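Local coordinates for putative phosphoglycolate phosphatase (Lactobacillus delbrueckii, PDB 2HI0), which probably hydrolyses the phosphate ester of 2-phosphoglycolate, as a member of the haloacid dehalogenase (HAD) superfamily of hydrolases, at residues Ile44-Gly49 and Ser66-Leu71; Gly161-Arg164 and Pro168-Thr171. All blocks are in the same frame, centred on the assembly; numbering follows the deposited sequence. Where two conformers were deposited one is given.

How the contacts relate
Contact 1 (44-49 with 66-71) and contact 2 (161-164 with 168-171) illustrate how the chemistry of a packing interface follows its place in the fold. Contact 1, partly buried, joins two helices of the helical region, 41-47 and 68-71; contact 2 lies at the surface of the region built on the parallel sheet, where the loop after strand 154-158 folds back on helix 169-178. They share no element, and their centres are about 22 Å apart. In contact 1 an apolar pair sits beside an amide laid against a guanidinium without any direct polar bond, whereas contact 2 is tied by a salt bridge. Each also has a water joining its two segments.

Contact 1 (Ile44-Gly49 and Ser66-Leu71); sequences IKNFFG and SSRESL
The end of helix 41-47 and the short, weakly bonded helix 68-71 come nearest at Asn46 and Arg68, whose CA atoms are 7.0 Å apart, a spacing bridged by side chains and a water. The side chain of Asn46 points toward the second helix and crosses that of Arg68 at about a right angle. Asn46 ND2 lies over one face of the guanidinium, offset toward its rim and 3.8 Å from Arg68 NE, and the amide and guanidinium planes are 24° apart. The Arg68 chain runs extended from CG to NE, and this carries the flat group past the amide to Asp43, with which NH2 forms a salt bridge. Asn46 ND2 itself donates to Glu42 O. The other end of the amide faces a water, which gives one hydrogen to Asn46 OD1 at 2.5 Å and one to Arg68 O at 2.7 Å. Deeper in, Leu71 CD1 meets the Phe47 ring at its edge, in the ring plane, 3.8 Å from CE1. Although Phe47 sets out away from helix 68-71, chi1 of -55° sets CG beside the backbone N and the ring reaches back to Leu71; the same ring packs edge-to-face with Phe39. Ser67 N-caps the short helix, its OG accepting from Ser70 N at 3.0 Å. Since the amide and guanidinium each have a polar partner elsewhere, their contact is flat packing rather than a bond, and the polar link between the two segments is made indirectly, through the water.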
ATOM      1  N   ILE A  44      -9.881  -2.653   8.639  1.00 10.53           N
ATOM      2  CA  ILE A  44      -9.074  -2.959   7.452  1.00 11.35           C
ATOM      3  C   ILE A  44      -7.833  -2.060   7.348  1.00  9.72           C
ATOM      4  O   ILE A  44      -6.785  -2.496   6.885  1.00 10.98           O
ATOM      5  CB  ILE A  44      -9.953  -2.906   6.133  1.00 13.09           C
ATOM      6  CG1 ILE A  44     -10.433  -4.314   5.777  1.00 12.56           C
ATOM      7  CG2 ILE A  44      -9.234  -2.253   4.981  1.00 14.04           C
ATOM      8  CD1 ILE A  44     -11.389  -4.927   6.799  1.00 12.52           C
ATOM      9  N   LYS A  45      -7.960  -0.801   7.757  1.00 12.20           N
ATOM     10  CA  LYS A  45      -6.815   0.128   7.771  1.00 13.53           C
ATOM     11  C   LYS A  45      -5.705  -0.300   8.719  1.00 13.93           C
ATOM     12  O   LYS A  45      -4.537   0.083   8.534  1.00 15.03           O
ATOM     13  CB  LYS A  45      -7.298   1.538   8.088  1.00 11.87           C
ATOM     14  CG  LYS A  45      -8.204   2.130   7.025  1.00 13.92           C
ATOM     15  CD  LYS A  45      -8.722   3.482   7.419  1.00 16.71           C
ATOM     16  CE  LYS A  45      -9.411   4.143   6.245  1.00 27.72           C
ATOM     17  NZ  LYS A  45     -10.177   5.371   6.670  1.00 34.70           N
ATOM     18  N   ASN A  46      -6.064  -1.127   9.697  1.00 11.75           N
ATOM     19  CA  ASN A  46      -5.092  -1.752  10.616  1.00 14.28           C
ATOM     20  C   ASN A  46      -4.557  -3.095  10.095  1.00 14.41           C
ATOM     21  O   ASN A  46      -3.526  -3.599  10.561  1.00 15.31           O
ATOM     22  CB  ASN A  46      -5.708  -1.986  11.998  1.00 13.38           C
ATOM     23  CG  ASN A  46      -5.829  -0.734  12.803  1.00 17.70           C
ATOM     24  OD1 ASN A  46      -4.928  -0.390  13.590  1.00 20.70           O
ATOM     25  ND2 ASN A  46      -6.929  -0.025  12.609  1.00 16.29           N
ATOM     26  N   PHE A  47      -5.253  -3.720   9.159  1.00 10.55           N
ATOM     27  CA  PHE A  47      -4.784  -5.015   8.667  1.00 10.52           C
ATOM     28  C   PHE A  47      -3.841  -4.940   7.488  1.00 11.28           C
ATOM     29  O   PHE A  47      -2.876  -5.658   7.420  1.00 11.76           O
ATOM     30  CB  PHE A  47      -5.942  -5.926   8.293  1.00 12.77           C
ATOM     31  CG  PHE A  47      -6.968  -6.167   9.404  1.00 14.13           C
ATOM     32  CD1 PHE A  47      -6.638  -6.077  10.746  1.00 12.87           C
ATOM     33  CD2 PHE A  47      -8.270  -6.541   9.045  1.00 13.29           C
ATOM     34  CE1 PHE A  47      -7.605  -6.288  11.712  1.00 13.19           C
ATOM     35  CE2 PHE A  47      -9.209  -6.776   9.981  1.00 13.42           C
ATOM     36  CZ  PHE A  47      -8.871  -6.659  11.331  1.00 11.78           C
ATOM     37  N   PHE A  48      -4.140  -4.058   6.555  1.00 12.70           N
ATOM     38  CA  PHE A  48      -3.370  -4.009   5.301  1.00 14.13           C
ATOM     39  C   PHE A  48      -2.121  -3.088   5.421  1.00 16.72           C
ATOM     40  O   PHE A  48      -1.997  -2.360   6.405  1.00 17.37           O
ATOM     41  CB  PHE A  48      -4.338  -3.650   4.166  1.00 12.89           C
ATOM     42  CG  PHE A  48      -5.237  -4.794   3.796  1.00 11.63           C
ATOM     43  CD1 PHE A  48      -4.809  -5.744   2.880  1.00 11.50           C
ATOM     44  CD2 PHE A  48      -6.468  -4.990   4.390  1.00 13.21           C
ATOM     45  CE1 PHE A  48      -5.591  -6.808   2.564  1.00 16.32           C
ATOM     46  CE2 PHE A  48      -7.246  -6.082   4.064  1.00 15.58           C
ATOM     47  CZ  PHE A  48      -6.801  -6.978   3.162  1.00 14.58           C
ATOM     48  N   GLY A  49      -1.184  -3.193   4.463  1.00 15.06           N
ATOM     49  CA  GLY A  49       0.080  -2.440   4.441  1.00 15.50           C
ATOM     50  C   GLY A  49       1.295  -3.340   4.213  1.00 13.58           C
ATOM     51  O   GLY A  49       2.298  -2.963   3.576  1.00 15.15           O
ATOM     52  N   SER A  66      -7.024 -10.114  19.869  1.00 12.99           N
ATOM     53  CA  SER A  66      -5.818  -9.272  19.872  1.00 10.43           C
ATOM     54  C   SER A  66      -6.156  -7.780  19.784  1.00 13.22           C
ATOM     55  O   SER A  66      -7.117  -7.374  19.132  1.00 12.44           O
ATOM     56  CB  SER A  66      -4.837  -9.661  18.742  1.00 12.75           C
ATOM     57  OG  SER A  66      -4.349 -10.968  18.951  1.00 13.09           O
ATOM     58  N   SER A  67      -5.373  -6.975  20.485  1.00 12.21           N
ATOM     59  CA  SER A  67      -5.469  -5.523  20.421  1.00 10.94           C
ATOM     60  C   SER A  67      -5.020  -4.975  19.077  1.00 11.75           C
ATOM     61  O   SER A  67      -4.197  -5.591  18.369  1.00 10.75           O
ATOM     62  CB  SER A  67      -4.640  -4.885  21.513  1.00  8.97           C
ATOM     63  OG  SER A  67      -3.270  -5.067  21.228  1.00  8.37           O
ATOM     64  N   ARG A  68      -5.506  -3.796  18.718  1.00 14.26           N
ATOM     65  CA  ARG A  68      -4.992  -3.146  17.494  1.00 12.59           C
ATOM     66  C   ARG A  68      -3.514  -2.879  17.593  1.00 11.39           C
ATOM     67  O   ARG A  68      -2.783  -3.050  16.633  1.00 11.91           O
ATOM     68  CB  ARG A  68      -5.702  -1.830  17.175  1.00 15.96           C
ATOM     69  CG  ARG A  68      -7.117  -2.041  16.857  1.00 19.42           C
ATOM     70  CD  ARG A  68      -7.765  -0.803  16.379  1.00 19.94           C
ATOM     71  NE  ARG A  68      -8.943  -1.112  15.582  1.00 26.56           N
ATOM     72  CZ  ARG A  68      -9.805  -0.187  15.169  1.00 32.59           C
ATOM     73  NH1 ARG A  68      -9.612   1.097  15.481  1.00 31.28           N
ATOM     74  NH2 ARG A  68     -10.861  -0.548  14.443  1.00 22.23           N
ATOM     75  N   GLU A  69      -3.050  -2.457  18.771  1.00 12.53           N
ATOM     76  CA  GLU A  69      -1.621  -2.182  19.004  0.50 11.11           C
ATOM     77  C   GLU A  69      -0.760  -3.361  18.638  1.00 10.79           C
ATOM     78  O   GLU A  69       0.314  -3.212  18.051  1.00 11.38           O
ATOM     79  CB  GLU A  69      -1.327  -1.867  20.481  0.50  9.66           C
ATOM     80  CG  GLU A  69       0.147  -1.478  20.779  0.50 14.60           C
ATOM     81  CD  GLU A  69       1.104  -2.623  21.256  0.50 15.05           C
ATOM     82  OE1 GLU A  69       0.717  -3.804  21.504  0.50 11.72           O
ATOM     83  OE2 GLU A  69       2.315  -2.305  21.384  0.50 26.67           O
ATOM     84  N   SER A  70      -1.214  -4.545  19.060  1.00  8.73           N
ATOM     85  CA  SER A  70      -0.422  -5.754  18.917  1.00 11.55           C
ATOM     86  C   SER A  70      -0.245  -6.139  17.469  1.00 11.76           C
ATOM     87  O   SER A  70       0.693  -6.909  17.124  1.00 13.36           O
ATOM     88  CB  SER A  70      -1.012  -6.951  19.687  1.00 12.63           C
ATOM     89  OG  SER A  70      -2.212  -7.459  19.110  1.00 11.91           O
ATOM     90  N   LEU A  71      -1.144  -5.671  16.606  1.00  9.75           N
ATOM     91  CA  LEU A  71      -1.076  -6.056  15.207  1.00  9.42           C
ATOM     92  C   LEU A  71       0.078  -5.371  14.454  1.00 11.48           C
ATOM     93  O   LEU A  71       0.542  -5.882  13.430  1.00 11.68           O
ATOM     94  CB  LEU A  71      -2.381  -5.735  14.543  1.00  9.29           C
ATOM     95  CG  LEU A  71      -3.656  -6.305  15.154  1.00  8.28           C
ATOM     96  CD1 LEU A  71      -4.846  -5.859  14.310  1.00 11.88           C
ATOM     97  CD2 LEU A  71      -3.641  -7.774  15.379  1.00 10.40           C
TER
HETATM   98  O   HOH W   1      -2.932  -1.805  14.189  1.00 16.29           O

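Contact 2 (Gly161-Arg164 and Pro168-Thr171); sequences GIRR and PDMT
The guanidinium of Arg163 presents its edge, near its own plane, to the carboxylate of Asp169, while Pro168 CD approaches NH2 obliquely at 4.2 Å. The two flat groups are turned 79° apart, and the grip is side-on: NE at 3.0 Å and NH2 at 2.9 Å both donate to Asp169 OD1. NH2 meets the syn lone pair of that oxygen, whereas NE comes from above the carboxylate plane; N-H...O angles of 137° and 140° show that neither bond is straight. A bend at chi3 turns the Arg163 guanidinium back toward the helix. Next along the helix, Met170, a selenomethionine here, lays CG 3.4 Å from Arg163 O and its selenium near Arg164 CA, while Ile162 CG2 touches CG; the Met170 side chain also packs on Val132 of the parallel sheet. A water donates to Arg163 O at 2.7 Å and accepts from Met170 N. Replacing Asp169 by an alanine would probably leave the Arg163 guanidinium without this counter-charge and set it free to turn. With both N-H groups converging on one oxygen, the surface salt bridge fastens the loop to helix 169-178 at Asp169 through a single acceptor atom.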
ATOM      1  N   GLY A 161       7.314 -15.422  -4.576  1.00 13.87           N
ATOM      2  CA  GLY A 161       8.698 -15.644  -4.917  1.00 14.36           C
ATOM      3  C   GLY A 161       9.565 -14.396  -4.995  1.00 15.98           C
ATOM      4  O   GLY A 161      10.773 -14.488  -5.201  1.00 15.10           O
ATOM      5  N   ILE A 162       8.941 -13.223  -4.827  1.00 13.48           N
ATOM      6  CA  ILE A 162       9.664 -11.963  -4.772  1.00 10.41           C
ATOM      7  C   ILE A 162       9.295 -11.246  -3.468  1.00 10.36           C
ATOM      8  O   ILE A 162       8.096 -11.109  -3.144  1.00 11.49           O
ATOM      9  CB  ILE A 162       9.286 -11.091  -5.959  1.00 13.90           C
ATOM     10  CG1 ILE A 162       9.615 -11.835  -7.267  1.00 16.56           C
ATOM     11  CG2 ILE A 162      10.002  -9.710  -5.913  1.00 12.53           C
ATOM     12  CD1 ILE A 162      11.136 -12.013  -7.503  1.00 18.19           C
ATOM     13  N   ARG A 163      10.293 -10.814  -2.715  1.00  9.84           N
ATOM     14  CA  ARG A 163      10.009 -10.197  -1.407  1.00  9.91           C
ATOM     15  C   ARG A 163       9.107  -8.946  -1.481  1.00 10.45           C
ATOM     16  O   ARG A 163       9.278  -8.070  -2.348  1.00  9.71           O
ATOM     17  CB  ARG A 163      11.283  -9.869  -0.624  1.00 11.60           C
ATOM     18  CG  ARG A 163      12.126 -11.064  -0.321  1.00  8.19           C
ATOM     19  CD  ARG A 163      13.269 -10.737   0.561  1.00  8.09           C
ATOM     20  NE  ARG A 163      14.242  -9.804  -0.045  1.00  8.20           N
ATOM     21  CZ  ARG A 163      15.372  -9.414   0.545  1.00  8.19           C
ATOM     22  NH1 ARG A 163      15.652  -9.828   1.772  1.00 10.56           N
ATOM     23  NH2 ARG A 163      16.187  -8.564  -0.046  1.00 13.91           N
ATOM     24  N   ARG A 164       8.168  -8.882  -0.523  1.00  9.82           N
ATOM     25  CA  ARG A 164       7.304  -7.750  -0.383  1.00  9.93           C
ATOM     26  C   ARG A 164       8.048  -6.563   0.204  1.00  9.01           C
ATOM     27  O   ARG A 164       9.131  -6.711   0.745  1.00  9.02           O
ATOM     28  CB  ARG A 164       6.111  -8.142   0.484  1.00  9.29           C
ATOM     29  CG  ARG A 164       6.538  -8.477   1.934  1.00  7.49           C
ATOM     30  CD  ARG A 164       5.294  -8.549   2.824  1.00 11.40           C
ATOM     31  NE  ARG A 164       5.607  -8.996   4.191  1.00 10.78           N
ATOM     32  CZ  ARG A 164       5.973  -8.210   5.195  1.00 12.35           C
ATOM     33  NH1 ARG A 164       6.145  -6.902   5.048  1.00  9.75           N
ATOM     34  NH2 ARG A 164       6.177  -8.755   6.385  1.00 11.61           N
ATOM     35  N   PRO A 168      13.892  -4.169  -0.369  1.00  7.86           N
ATOM     36  CA  PRO A 168      14.074  -3.252  -1.503  1.00  7.62           C
ATOM     37  C   PRO A 168      13.770  -3.835  -2.888  1.00 10.91           C
ATOM     38  O   PRO A 168      13.800  -3.080  -3.872  1.00 14.84           O
ATOM     39  CB  PRO A 168      15.560  -2.903  -1.432  1.00 11.74           C
ATOM     40  CG  PRO A 168      16.177  -4.024  -0.721  1.00 13.48           C
ATOM     41  CD  PRO A 168      15.163  -4.548   0.246  1.00 12.65           C
ATOM     42  N   ASP A 169      13.504  -5.135  -2.987  1.00  9.13           N
ATOM     43  CA  ASP A 169      13.535  -5.781  -4.267  1.00 10.26           C
ATOM     44  C   ASP A 169      12.581  -5.157  -5.305  1.00  8.76           C
ATOM     45  O   ASP A 169      12.925  -4.954  -6.474  1.00 11.01           O
ATOM     46  CB  ASP A 169      13.194  -7.266  -4.122  1.00 10.50           C
ATOM     47  CG  ASP A 169      14.107  -8.021  -3.155  1.00 16.53           C
ATOM     48  OD1 ASP A 169      14.338  -7.537  -2.037  1.00 19.11           O
ATOM     49  OD2 ASP A 169      14.551  -9.129  -3.491  1.00 15.17           O
HETATM   50  N   MSE A 170      11.336  -4.932  -4.912  1.00  8.03           N
HETATM   51  CA  MSE A 170      10.344  -4.446  -5.901  1.00  8.58           C
HETATM   52  C   MSE A 170      10.689  -3.034  -6.360  1.00 10.22           C
HETATM   53  O   MSE A 170      10.561  -2.711  -7.523  1.00 10.42           O
HETATM   54  CB  MSE A 170       8.941  -4.517  -5.342  1.00 10.18           C
HETATM   55  CG  MSE A 170       8.533  -5.923  -4.861  1.00  9.10           C
HETATM   56 SE   MSE A 170       6.839  -5.902  -3.886  0.75 12.87          SE
HETATM   57  CE  MSE A 170       5.984  -5.677  -5.381  1.00  7.34           C
ATOM     58  N   THR A 171      11.103  -2.179  -5.442  0.50 10.48           N
ATOM     59  CA  THR A 171      11.498  -0.808  -5.794  0.50 10.15           C
ATOM     60  C   THR A 171      12.796  -0.808  -6.624  0.50 10.86           C
ATOM     61  O   THR A 171      12.980   0.054  -7.488  0.50 10.49           O
ATOM     62  CB  THR A 171      11.594   0.076  -4.525  0.50 10.38           C
ATOM     63  OG1 THR A 171      10.271   0.158  -3.949  0.50  9.01           O
ATOM     64  CG2 THR A 171      12.138   1.501  -4.850  0.50  6.02           C
TER
HETATM   65  O   HOH W   2      10.217  -5.500  -2.257  1.00 13.53           O